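Local coordinates for putative capsid protein of prophage (Escherichia coli CFT073, PDB 3BQW) that probably serves as the major capsid protein of a prophage, building the protein shell of the virus, at residues A[11-16]-A[313-318]; A[88-93]-A[328-333]; A[20-25]-A[124-129]. All coordinates share one frame; numbering follows the deposited sequence.

Contact 1: residues A[11-16]-A[313-318]; sequences NQLFAY and FYPKNW
Leu13 and Phe14, on helix 11-16, both meet Pro315. Its CG lies 3.6 Å from Leu13 CB, and its CD sits over one face of the Phe14 ring, 4.0 Å from the ring centroid and 22° off the normal. That geometry is a CH-pi contact displaced toward the rim, where Pro315 CD comes to 3.7 Å from Phe14 CZ. The rest of the phenyl contact is made at its edge: Phe14 CE2 is 3.4 Å from the carbonyl Phe313 O, and CZ reaches Tyr314 CD1, the two side chains crossing at about a right angle.

Leu13 continues the contact along the strand. With CG anti to the carbonyl carbon (chi1 -53°) and the chain extended at chi2, its CD1 is carried past the proline to the backbone beyond, 3.5 Å from Asn317 N, while also meeting Asn317 CB. The helix thus lies across strand 314-318 with axes 7.9 Å apart at closest approach and N-to-C directions 127° apart.

In the second shell, Ile121 of helix 113-146 touches both Leu13 and Asn317, and Ile129 of the same helix touches Phe313. Tyr314, whose CB points away from the helix, packs on Glu302 and Ala303 of helix 301-305; Lys316, whose CB likewise points away, forms a salt bridge with Asp300. Thr10 OG1, one residue before the segment, hydrogen-bonds Pro315 O.

No hydrogen bond joins the two segments themselves, and they bury 289 Å² in all. Strand 314-318 uses its backbone to pair with strand 327-338. Residues 11-16 are held to it by shape and apolar packing, with the positively polarised C-H edge of Phe14 probably drawn weakly to the carbonyl of Phe313; the helix adds one polar tie through Thr10.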
loop_
_atom_site.group_PDB
_atom_site.type_symbol
_atom_site.label_atom_id
_atom_site.label_comp_id
_atom_site.label_asym_id
_atom_site.label_seq_id
_atom_site.Cartn_x
_atom_site.Cartn_y
_atom_site.Cartn_z
ATOM N N ASN A 11 17.924 -5.632 18.731
ATOM C CA ASN A 11 18.937 -4.738 18.155
ATOM C C ASN A 11 19.606 -5.358 16.927
ATOM O O ASN A 11 19.909 -4.662 15.963
ATOM C CB ASN A 11 20.021 -4.393 19.172
ATOM C CG ASN A 11 19.527 -3.518 20.300
ATOM O OD1 ASN A 11 18.466 -2.889 20.231
ATOM N ND2 ASN A 11 20.318 -3.459 21.354
ATOM N N GLN A 12 19.835 -6.663 16.973
ATOM C CA GLN A 12 20.462 -7.386 15.855
ATOM C C GLN A 12 19.538 -7.435 14.646
ATOM O O GLN A 12 19.954 -7.222 13.504
ATOM C CB GLN A 12 20.896 -8.792 16.308
ATOM C CG GLN A 12 22.072 -8.733 17.314
ATOM C CD GLN A 12 22.256 -9.997 18.184
ATOM O OE1 GLN A 12 21.873 -11.107 17.806
ATOM N NE2 GLN A 12 22.852 -9.813 19.348
ATOM N N LEU A 13 18.263 -7.676 14.907
ATOM C CA LEU A 13 17.249 -7.651 13.850
ATOM C C LEU A 13 17.001 -6.235 13.301
ATOM O O LEU A 13 16.841 -6.064 12.089
ATOM C CB LEU A 13 15.950 -8.273 14.364
ATOM C CG LEU A 13 16.022 -9.676 14.988
ATOM C CD1 LEU A 13 14.694 -10.033 15.609
ATOM C CD2 LEU A 13 16.438 -10.728 13.992
ATOM N N PHE A 14 16.967 -5.223 14.165
ATOM C CA PHE A 14 16.855 -3.822 13.705
ATOM C C PHE A 14 18.045 -3.363 12.855
ATOM O O PHE A 14 17.879 -2.557 11.947
ATOM C CB PHE A 14 16.695 -2.842 14.878
ATOM C CG PHE A 14 15.270 -2.640 15.325
ATOM C CD1 PHE A 14 14.888 -2.936 16.615
ATOM C CD2 PHE A 14 14.315 -2.156 14.441
ATOM C CE1 PHE A 14 13.559 -2.746 17.016
ATOM C CE2 PHE A 14 13.009 -1.974 14.829
ATOM C CZ PHE A 14 12.631 -2.266 16.119
ATOM N N ALA A 15 19.233 -3.866 13.157
ATOM C CA ALA A 15 20.438 -3.583 12.359
ATOM C C ALA A 15 20.230 -3.951 10.893
ATOM O O ALA A 15 20.687 -3.247 10.005
ATOM C CB ALA A 15 21.665 -4.335 12.936
ATOM N N TYR A 16 19.532 -5.054 10.648
ATOM C CA TYR A 16 19.217 -5.462 9.288
ATOM C C TYR A 16 18.076 -4.631 8.696
ATOM O O TYR A 16 18.157 -4.139 7.576
ATOM C CB TYR A 16 18.831 -6.932 9.256
ATOM C CG TYR A 16 18.581 -7.399 7.856
ATOM C CD1 TYR A 16 19.647 -7.522 6.953
ATOM C CD2 TYR A 16 17.305 -7.692 7.417
ATOM C CE1 TYR A 16 19.434 -7.928 5.656
ATOM C CE2 TYR A 16 17.082 -8.093 6.103
ATOM C CZ TYR A 16 18.152 -8.199 5.235
ATOM O OH TYR A 16 17.960 -8.615 3.959
ATOM N N PHE A 313 7.848 -1.019 12.741
ATOM C CA PHE A 313 8.058 -2.471 12.768
ATOM C C PHE A 313 8.795 -2.862 14.018
ATOM O O PHE A 313 9.647 -2.120 14.504
ATOM C CB PHE A 313 8.904 -2.928 11.565
ATOM C CG PHE A 313 8.432 -2.371 10.258
ATOM C CD1 PHE A 313 7.164 -2.694 9.774
ATOM C CD2 PHE A 313 9.249 -1.528 9.513
ATOM C CE1 PHE A 313 6.703 -2.170 8.562
ATOM C CE2 PHE A 313 8.809 -0.998 8.307
ATOM C CZ PHE A 313 7.535 -1.311 7.826
ATOM N N TYR A 314 8.487 -4.049 14.512
ATOM C CA TYR A 314 9.187 -4.620 15.642
ATOM C C TYR A 314 9.389 -6.117 15.389
ATOM O O TYR A 314 8.460 -6.905 15.535
ATOM C CB TYR A 314 8.417 -4.383 16.931
ATOM C CG TYR A 314 9.182 -4.761 18.142
ATOM C CD1 TYR A 314 10.021 -3.840 18.771
ATOM C CD2 TYR A 314 9.077 -6.045 18.681
ATOM C CE1 TYR A 314 10.750 -4.208 19.890
ATOM C CE2 TYR A 314 9.774 -6.398 19.791
ATOM C CZ TYR A 314 10.609 -5.484 20.390
ATOM O OH TYR A 314 11.302 -5.848 21.507
ATOM N N PRO A 315 10.610 -6.493 14.986
ATOM C CA PRO A 315 10.967 -7.865 14.689
ATOM C C PRO A 315 11.422 -8.634 15.919
ATOM O O PRO A 315 12.021 -8.062 16.835
ATOM C CB PRO A 315 12.088 -7.698 13.668
ATOM C CG PRO A 315 12.809 -6.473 14.136
ATOM C CD PRO A 315 11.734 -5.577 14.727
ATOM N N LYS A 316 11.082 -9.919 15.961
ATOM C CA LYS A 316 11.438 -10.792 17.075
ATOM C C LYS A 316 11.930 -12.084 16.492
ATOM O O LYS A 316 11.372 -12.554 15.517
ATOM C CB LYS A 316 10.216 -11.130 17.945
ATOM C CG LYS A 316 9.510 -9.956 18.592
ATOM C CD LYS A 316 8.212 -10.395 19.323
ATOM C CE LYS A 316 8.476 -11.190 20.626
ATOM N NZ LYS A 316 9.312 -10.443 21.616
ATOM N N ASN A 317 12.958 -12.664 17.100
ATOM C CA ASN A 317 13.410 -14.018 16.755
ATOM C C ASN A 317 13.439 -14.834 18.056
ATOM O O ASN A 317 13.911 -14.339 19.072
ATOM C CB ASN A 317 14.789 -13.959 16.083
ATOM C CG ASN A 317 15.404 -15.358 15.801
ATOM O OD1 ASN A 317 14.777 -16.254 15.214
ATOM N ND2 ASN A 317 16.650 -15.512 16.178
ATOM N N TRP A 318 12.902 -16.053 18.044
ATOM C CA TRP A 318 12.941 -16.894 19.247
ATOM C C TRP A 318 12.912 -18.363 18.876
ATOM O O TRP A 318 12.493 -18.716 17.786
ATOM C CB TRP A 318 11.809 -16.546 20.253
ATOM C CG TRP A 318 10.440 -17.033 19.852
ATOM C CD1 TRP A 318 9.830 -18.194 20.238
ATOM C CD2 TRP A 318 9.521 -16.373 18.974
ATOM N NE1 TRP A 318 8.592 -18.303 19.645
ATOM C CE2 TRP A 318 8.371 -17.194 18.875
ATOM C CE3 TRP A 318 9.554 -15.166 18.263
ATOM C CZ2 TRP A 318 7.277 -16.852 18.088
ATOM C CZ3 TRP A 318 8.457 -14.829 17.472
ATOM C CH2 TRP A 318 7.335 -15.668 17.396
#

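Contact 2: residues A[88-93]-A[328-333]; sequences KPKHEI and YVQTHS
Lys90 reaches across to Tyr328 and holds its ammonium over one face of the phenol: NZ is 4.2 Å from the ring centroid and 17° off the normal, a cation-pi contact. CG of Lys90 stands between the backbone N and the carbonyl carbon (chi1 70°), and the extended chain beyond it crosses the tyrosine obliquely, with CD 3.7 Å from Tyr328 CD1.

Lys88 and His332 instead run side by side in the same direction. Lys88 CB stands almost straight above the centre of the imidazole face, 3.9 Å from its centroid, in a CH-pi contact. Gln330 also lies alongside Lys88; its NE2 donates to Lys88 O at 3.1 Å, a bent bond (135° at the hydrogen) tilted from the carbonyl plane. A water accepts from both Gln330 NE2 and Lys88 NZ, tying the lysine end to the same amide.

Beneath these groups the strands are antiparallel. His91 and Val329 form the hydrogen-bonded pair, with His91 N to Val329 O at 2.9 Å and Val329 N to His91 O at 3.0 Å; Lys90-Gln330 and Glu92-Tyr328 are non-hydrogen-bonded pairs. Thr331 N to Pro89 O extends the ladder. At its other end Ile93 CD1 packs against Val329 CG1, 3.7 Å away.

Strand 328-332 is flanked by 90-92 and by 314-319, whose Trp318 meets the Tyr328 ring and is also touched by Lys90. The sheet face bearing His91 and Val329 rests on helix 113-146, where Gln128 OE1 pairs with Thr331 OG1 and its NE2 with Val329 O.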
loop_
_atom_site.group_PDB
_atom_site.type_symbol
_atom_site.label_atom_id
_atom_site.label_comp_id
_atom_site.label_asym_id
_atom_site.label_seq_id
_atom_site.Cartn_x
_atom_site.Cartn_y
_atom_site.Cartn_z
ATOM N N LYS A 88 1.127 -9.258 12.921
ATOM C CA LYS A 88 2.318 -9.930 13.433
ATOM C C LYS A 88 2.600 -11.269 12.737
ATOM O O LYS A 88 2.686 -12.306 13.377
ATOM C CB LYS A 88 2.267 -10.077 14.956
ATOM C CG LYS A 88 1.043 -10.759 15.525
ATOM C CD LYS A 88 1.208 -10.809 17.037
ATOM C CE LYS A 88 0.046 -11.489 17.740
ATOM N NZ LYS A 88 -0.170 -12.875 17.261
ATOM N N PRO A 89 2.804 -11.228 11.410
ATOM C CA PRO A 89 3.110 -12.440 10.690
ATOM C C PRO A 89 4.420 -13.033 11.180
ATOM O O PRO A 89 5.372 -12.293 11.508
ATOM C CB PRO A 89 3.241 -11.960 9.245
ATOM C CG PRO A 89 3.564 -10.539 9.328
ATOM C CD PRO A 89 2.797 -10.060 10.515
ATOM N N LYS A 90 4.437 -14.359 11.280
ATOM C CA LYS A 90 5.641 -15.079 11.651
ATOM C C LYS A 90 5.889 -16.224 10.691
ATOM O O LYS A 90 4.985 -16.662 9.985
ATOM C CB LYS A 90 5.571 -15.597 13.099
ATOM C CG LYS A 90 4.587 -16.721 13.336
ATOM C CD LYS A 90 4.720 -17.242 14.738
ATOM C CE LYS A 90 3.643 -18.273 15.038
ATOM N NZ LYS A 90 3.794 -18.806 16.428
ATOM N N HIS A 91 7.132 -16.690 10.688
ATOM C CA HIS A 91 7.554 -17.807 9.867
ATOM C C HIS A 91 8.514 -18.649 10.681
ATOM O O HIS A 91 9.283 -18.120 11.474
ATOM C CB HIS A 91 8.307 -17.313 8.629
ATOM C CG HIS A 91 7.466 -16.552 7.647
ATOM N ND1 HIS A 91 7.042 -17.095 6.450
ATOM C CD2 HIS A 91 7.013 -15.275 7.662
ATOM C CE1 HIS A 91 6.343 -16.185 5.789
ATOM N NE2 HIS A 91 6.302 -15.078 6.510
ATOM N N GLU A 92 8.484 -19.954 10.443
ATOM C CA GLU A 92 9.477 -20.872 10.988
ATOM C C GLU A 92 10.833 -20.711 10.269
ATOM O O GLU A 92 10.895 -20.456 9.049
ATOM C CB GLU A 92 8.981 -22.323 10.895
ATOM C CG GLU A 92 10.063 -23.355 11.298
ATOM C CD GLU A 92 9.600 -24.816 11.233
ATOM O OE1 GLU A 92 8.389 -25.058 11.018
ATOM O OE2 GLU A 92 10.466 -25.717 11.399
ATOM N N ILE A 93 11.910 -20.835 11.034
ATOM C CA ILE A 93 13.269 -20.808 10.502
ATOM C C ILE A 93 13.742 -22.248 10.412
ATOM O O ILE A 93 14.136 -22.841 11.410
ATOM C CB ILE A 93 14.214 -19.977 11.388
ATOM C CG1 ILE A 93 13.634 -18.563 11.602
ATOM C CG2 ILE A 93 15.654 -19.970 10.812
ATOM C CD1 ILE A 93 13.535 -17.679 10.354
ATOM N N TYR A 328 11.359 -19.254 15.285
ATOM C CA TYR A 328 10.467 -18.337 14.561
ATOM C C TYR A 328 11.116 -16.974 14.439
ATOM O O TYR A 328 11.944 -16.599 15.265
ATOM C CB TYR A 328 9.148 -18.129 15.299
ATOM C CG TYR A 328 8.326 -19.366 15.438
ATOM C CD1 TYR A 328 7.474 -19.758 14.417
ATOM C CD2 TYR A 328 8.412 -20.163 16.578
ATOM C CE1 TYR A 328 6.712 -20.902 14.517
ATOM C CE2 TYR A 328 7.662 -21.313 16.689
ATOM C CZ TYR A 328 6.806 -21.668 15.643
ATOM O OH TYR A 328 6.041 -22.806 15.720
ATOM N N VAL A 329 10.734 -16.263 13.381
ATOM C CA VAL A 329 10.922 -14.822 13.277
ATOM C C VAL A 329 9.525 -14.238 13.036
ATOM O O VAL A 329 8.662 -14.850 12.391
ATOM C CB VAL A 329 11.965 -14.390 12.182
ATOM C CG1 VAL A 329 11.468 -14.642 10.783
ATOM C CG2 VAL A 329 12.298 -12.930 12.318
ATOM N N GLN A 330 9.294 -13.067 13.602
ATOM C CA GLN A 330 7.997 -12.420 13.533
ATOM C C GLN A 330 8.179 -10.913 13.567
ATOM O O GLN A 330 9.042 -10.399 14.285
ATOM C CB GLN A 330 7.172 -12.867 14.732
ATOM C CG GLN A 330 5.811 -12.263 14.842
ATOM C CD GLN A 330 5.114 -12.715 16.085
ATOM O OE1 GLN A 330 5.601 -12.473 17.180
ATOM N NE2 GLN A 330 3.982 -13.404 15.931
ATOM N N THR A 331 7.353 -10.200 12.820
ATOM C CA THR A 331 7.404 -8.748 12.759
ATOM C C THR A 331 6.025 -8.137 13.092
ATOM O O THR A 331 5.030 -8.380 12.392
ATOM C CB THR A 331 7.865 -8.274 11.366
ATOM O OG1 THR A 331 9.063 -8.978 11.005
ATOM C CG2 THR A 331 8.128 -6.758 11.362
ATOM N N HIS A 332 5.999 -7.350 14.167
ATOM C CA HIS A 332 4.831 -6.589 14.598
ATOM C C HIS A 332 4.731 -5.253 13.875
ATOM O O HIS A 332 5.726 -4.573 13.670
ATOM C CB HIS A 332 4.908 -6.320 16.106
ATOM C CG HIS A 332 4.727 -7.542 16.946
ATOM N ND1 HIS A 332 5.580 -8.620 16.881
ATOM C CD2 HIS A 332 3.786 -7.864 17.858
ATOM C CE1 HIS A 332 5.178 -9.548 17.729
ATOM N NE2 HIS A 332 4.079 -9.120 18.321
ATOM N N SER A 333 3.511 -4.887 13.498
ATOM C CA SER A 333 3.203 -3.571 12.894
ATOM C C SER A 333 1.696 -3.271 12.963
ATOM O O SER A 333 0.877 -4.181 12.857
ATOM C CB SER A 333 3.649 -3.535 11.427
ATOM O OG SER A 333 3.694 -2.210 10.933
HETATM O O HOH W 1 2.239 -14.482 18.349
#

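Contact 3: residues A[20-25]-A[124-129]; sequences GDIAEF and NMRRQI
Arg126 meets three residues of segment 20-25: Phe25, Ile22 and Glu24. Its CG lies 3.8 Å from Phe25 CZ, approaching the ring obliquely, and its CD meets Ile22 CG2 at 3.6 Å, the two side chains crossing at about a right angle. On the same CD rests the carboxylate of Glu24, with OE1 3.6 Å away. The chain bends at chi3 (-44°), which turns the guanidinium off the line of the aliphatic part.

Charge is matched loosely. Glu24 OE2 lies at the guanidinium edge but 3.9 Å from Arg126 NE, a long salt bridge, and the carboxylate and guanidinium planes are 55° apart. A water closes the distance: it donates to Glu24 OE2 at 2.8 Å and accepts from Arg126 NE at 2.9 Å, so the pair is bridged rather than directly hydrogen-bonded. Arg126 NH1 has its own partner in Tyr16 OH.

About one turn further on, Ile129 ends the contact. Its CG1 lies 3.8 Å from Phe25 CE1, again oblique to the ring, while its CG2 branch, anti to the backbone N, meets Glu24 O at 3.7 Å. Within segment 20-25, Ile22 CG2 lies over one face of the Phe25 ring, toward its rim, and Ile22 occupies the N-cap position of the short helix.

That helix, 23-26, is thereby laid on the flank of helix 113-146. Helix 10-17 packs beside both: Tyr16 meets Phe25 with ring planes at about 85°, Leu17 touches Phe25 and Ile129, and Leu13 touches Met125. Beyond Ile129 lies strand 327-338, reached through Thr331, and Lys133 hydrogen-bonds Glu24 O.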
loop_
_atom_site.group_PDB
_atom_site.type_symbol
_atom_site.label_atom_id
_atom_site.label_comp_id
_atom_site.label_asym_id
_atom_site.label_seq_id
_atom_site.Cartn_x
_atom_site.Cartn_y
_atom_site.Cartn_z
ATOM N N GLY A 20 19.596 0.097 4.972
ATOM C CA GLY A 20 19.674 1.205 3.998
ATOM C C GLY A 20 19.674 0.807 2.532
ATOM O O GLY A 20 19.163 1.545 1.679
ATOM N N ASP A 21 20.234 -0.370 2.254
ATOM C CA ASP A 21 20.354 -0.913 0.906
ATOM C C ASP A 21 19.465 -2.133 0.641
ATOM O O ASP A 21 19.785 -2.950 -0.205
ATOM C CB ASP A 21 21.820 -1.300 0.635
ATOM C CG ASP A 21 22.339 -2.386 1.587
ATOM O OD1 ASP A 21 21.843 -2.477 2.726
ATOM O OD2 ASP A 21 23.254 -3.141 1.188
ATOM N N ILE A 22 18.355 -2.273 1.343
ATOM C CA ILE A 22 17.431 -3.365 1.040
ATOM C C ILE A 22 16.142 -2.735 0.493
ATOM O O ILE A 22 15.443 -2.029 1.212
ATOM C CB ILE A 22 17.208 -4.282 2.282
ATOM C CG1 ILE A 22 18.555 -4.896 2.721
ATOM C CG2 ILE A 22 16.200 -5.398 1.989
ATOM C CD1 ILE A 22 18.698 -5.076 4.208
ATOM N N ALA A 23 15.878 -2.983 -0.794
ATOM C CA ALA A 23 14.763 -2.399 -1.543
ATOM C C ALA A 23 13.442 -2.583 -0.820
ATOM O O ALA A 23 12.640 -1.654 -0.738
ATOM C CB ALA A 23 14.681 -3.026 -2.957
ATOM N N GLU A 24 13.248 -3.778 -0.262
ATOM C CA GLU A 24 12.022 -4.117 0.467
ATOM C C GLU A 24 11.798 -3.174 1.625
ATOM O O GLU A 24 10.671 -3.004 2.062
ATOM C CB GLU A 24 12.055 -5.559 1.023
ATOM C CG GLU A 24 11.957 -6.651 -0.029
ATOM C CD GLU A 24 13.285 -7.016 -0.657
ATOM O OE1 GLU A 24 14.307 -6.305 -0.449
ATOM O OE2 GLU A 24 13.299 -8.024 -1.389
ATOM N N PHE A 25 12.880 -2.593 2.141
ATOM C CA PHE A 25 12.791 -1.703 3.286
ATOM C C PHE A 25 12.699 -0.241 2.851
ATOM O O PHE A 25 11.938 0.516 3.437
ATOM C CB PHE A 25 13.959 -1.919 4.261
ATOM C CG PHE A 25 14.107 -3.356 4.759
ATOM C CD1 PHE A 25 13.048 -4.261 4.716
ATOM C CD2 PHE A 25 15.307 -3.785 5.303
ATOM C CE1 PHE A 25 13.188 -5.543 5.187
ATOM C CE2 PHE A 25 15.448 -5.079 5.778
ATOM C CZ PHE A 25 14.389 -5.953 5.726
ATOM N N ASN A 124 13.014 -14.148 5.727
ATOM C CA ASN A 124 11.663 -14.116 6.277
ATOM C C ASN A 124 11.282 -12.738 6.790
ATOM O O ASN A 124 10.121 -12.332 6.673
ATOM C CB ASN A 124 11.481 -15.182 7.345
ATOM C CG ASN A 124 11.335 -16.579 6.746
ATOM O OD1 ASN A 124 10.383 -16.847 6.045
ATOM N ND2 ASN A 124 12.299 -17.457 7.007
ATOM N N MET A 125 12.243 -11.992 7.310
ATOM C CA MET A 125 11.998 -10.600 7.675
ATOM C C MET A 125 11.579 -9.790 6.465
ATOM O O MET A 125 10.625 -9.008 6.555
ATOM C CB MET A 125 13.244 -9.954 8.306
ATOM C CG MET A 125 13.529 -10.346 9.767
ATOM S SD MET A 125 15.043 -9.598 10.454
ATOM C CE MET A 125 14.432 -7.925 10.501
ATOM N N ARG A 126 12.294 -9.947 5.344
ATOM C CA ARG A 126 11.953 -9.239 4.110
ATOM C C ARG A 126 10.547 -9.584 3.621
ATOM O O ARG A 126 9.832 -8.734 3.132
ATOM C CB ARG A 126 12.970 -9.506 2.981
ATOM C CG ARG A 126 14.319 -8.797 3.178
ATOM C CD ARG A 126 15.206 -8.809 1.924
ATOM N NE ARG A 126 15.274 -10.098 1.222
ATOM C CZ ARG A 126 16.112 -11.089 1.513
ATOM N NH1 ARG A 126 16.989 -10.988 2.504
ATOM N NH2 ARG A 126 16.073 -12.209 0.802
ATOM N N ARG A 127 10.179 -10.845 3.746
ATOM C CA ARG A 127 8.871 -11.342 3.321
ATOM C C ARG A 127 7.763 -10.797 4.241
ATOM O O ARG A 127 6.672 -10.465 3.784
ATOM C CB ARG A 127 8.962 -12.868 3.340
ATOM C CG ARG A 127 7.728 -13.686 3.122
ATOM C CD ARG A 127 8.136 -15.196 3.134
ATOM N NE ARG A 127 9.008 -15.503 1.987
ATOM C CZ ARG A 127 10.285 -15.906 2.029
ATOM N NH1 ARG A 127 10.943 -16.128 3.173
ATOM N NH2 ARG A 127 10.920 -16.116 0.881
ATOM N N GLN A 128 8.060 -10.682 5.536
ATOM C CA GLN A 128 7.108 -10.101 6.490
ATOM C C GLN A 128 6.856 -8.604 6.254
ATOM O O GLN A 128 5.731 -8.145 6.296
ATOM C CB GLN A 128 7.551 -10.376 7.926
ATOM C CG GLN A 128 7.324 -11.814 8.306
ATOM C CD GLN A 128 8.105 -12.225 9.527
ATOM O OE1 GLN A 128 8.675 -11.391 10.237
ATOM N NE2 GLN A 128 8.154 -13.522 9.774
ATOM N N ILE A 129 7.907 -7.845 5.973
ATOM C CA ILE A 129 7.734 -6.435 5.600
ATOM C C ILE A 129 6.953 -6.296 4.287
ATOM O O ILE A 129 6.110 -5.426 4.161
ATOM C CB ILE A 129 9.087 -5.711 5.503
ATOM C CG1 ILE A 129 9.779 -5.694 6.871
ATOM C CG2 ILE A 129 8.904 -4.287 4.990
ATOM C CD1 ILE A 129 9.007 -5.040 7.962
HETATM O O HOH W 2 12.845 -10.544 -0.286
#

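In the fold
The three contacts gather around helix 113-146, on the same side of the chain's centre. Contacts 1 and 2, with centres about 10 Å apart, share a sheet: strands 314-319 and 327-338 are neighbours, and Lys316 N lies 2.7 Å from Gln330 O, a probable hydrogen bond. Contact 3 is centred about 12 Å from contact 1 and about 13 Å from contact 2. Tyr16 OH to Arg126 NH1, 2.9 Å, links it to the first; Gln128 NE2 to Val329 O, 3.0 Å, links it to the second. These spacings and bonds bring N-terminal helices, long helix and late strands together in one region. Along the chain, contact 3 is nested within the loop closed by contact 1.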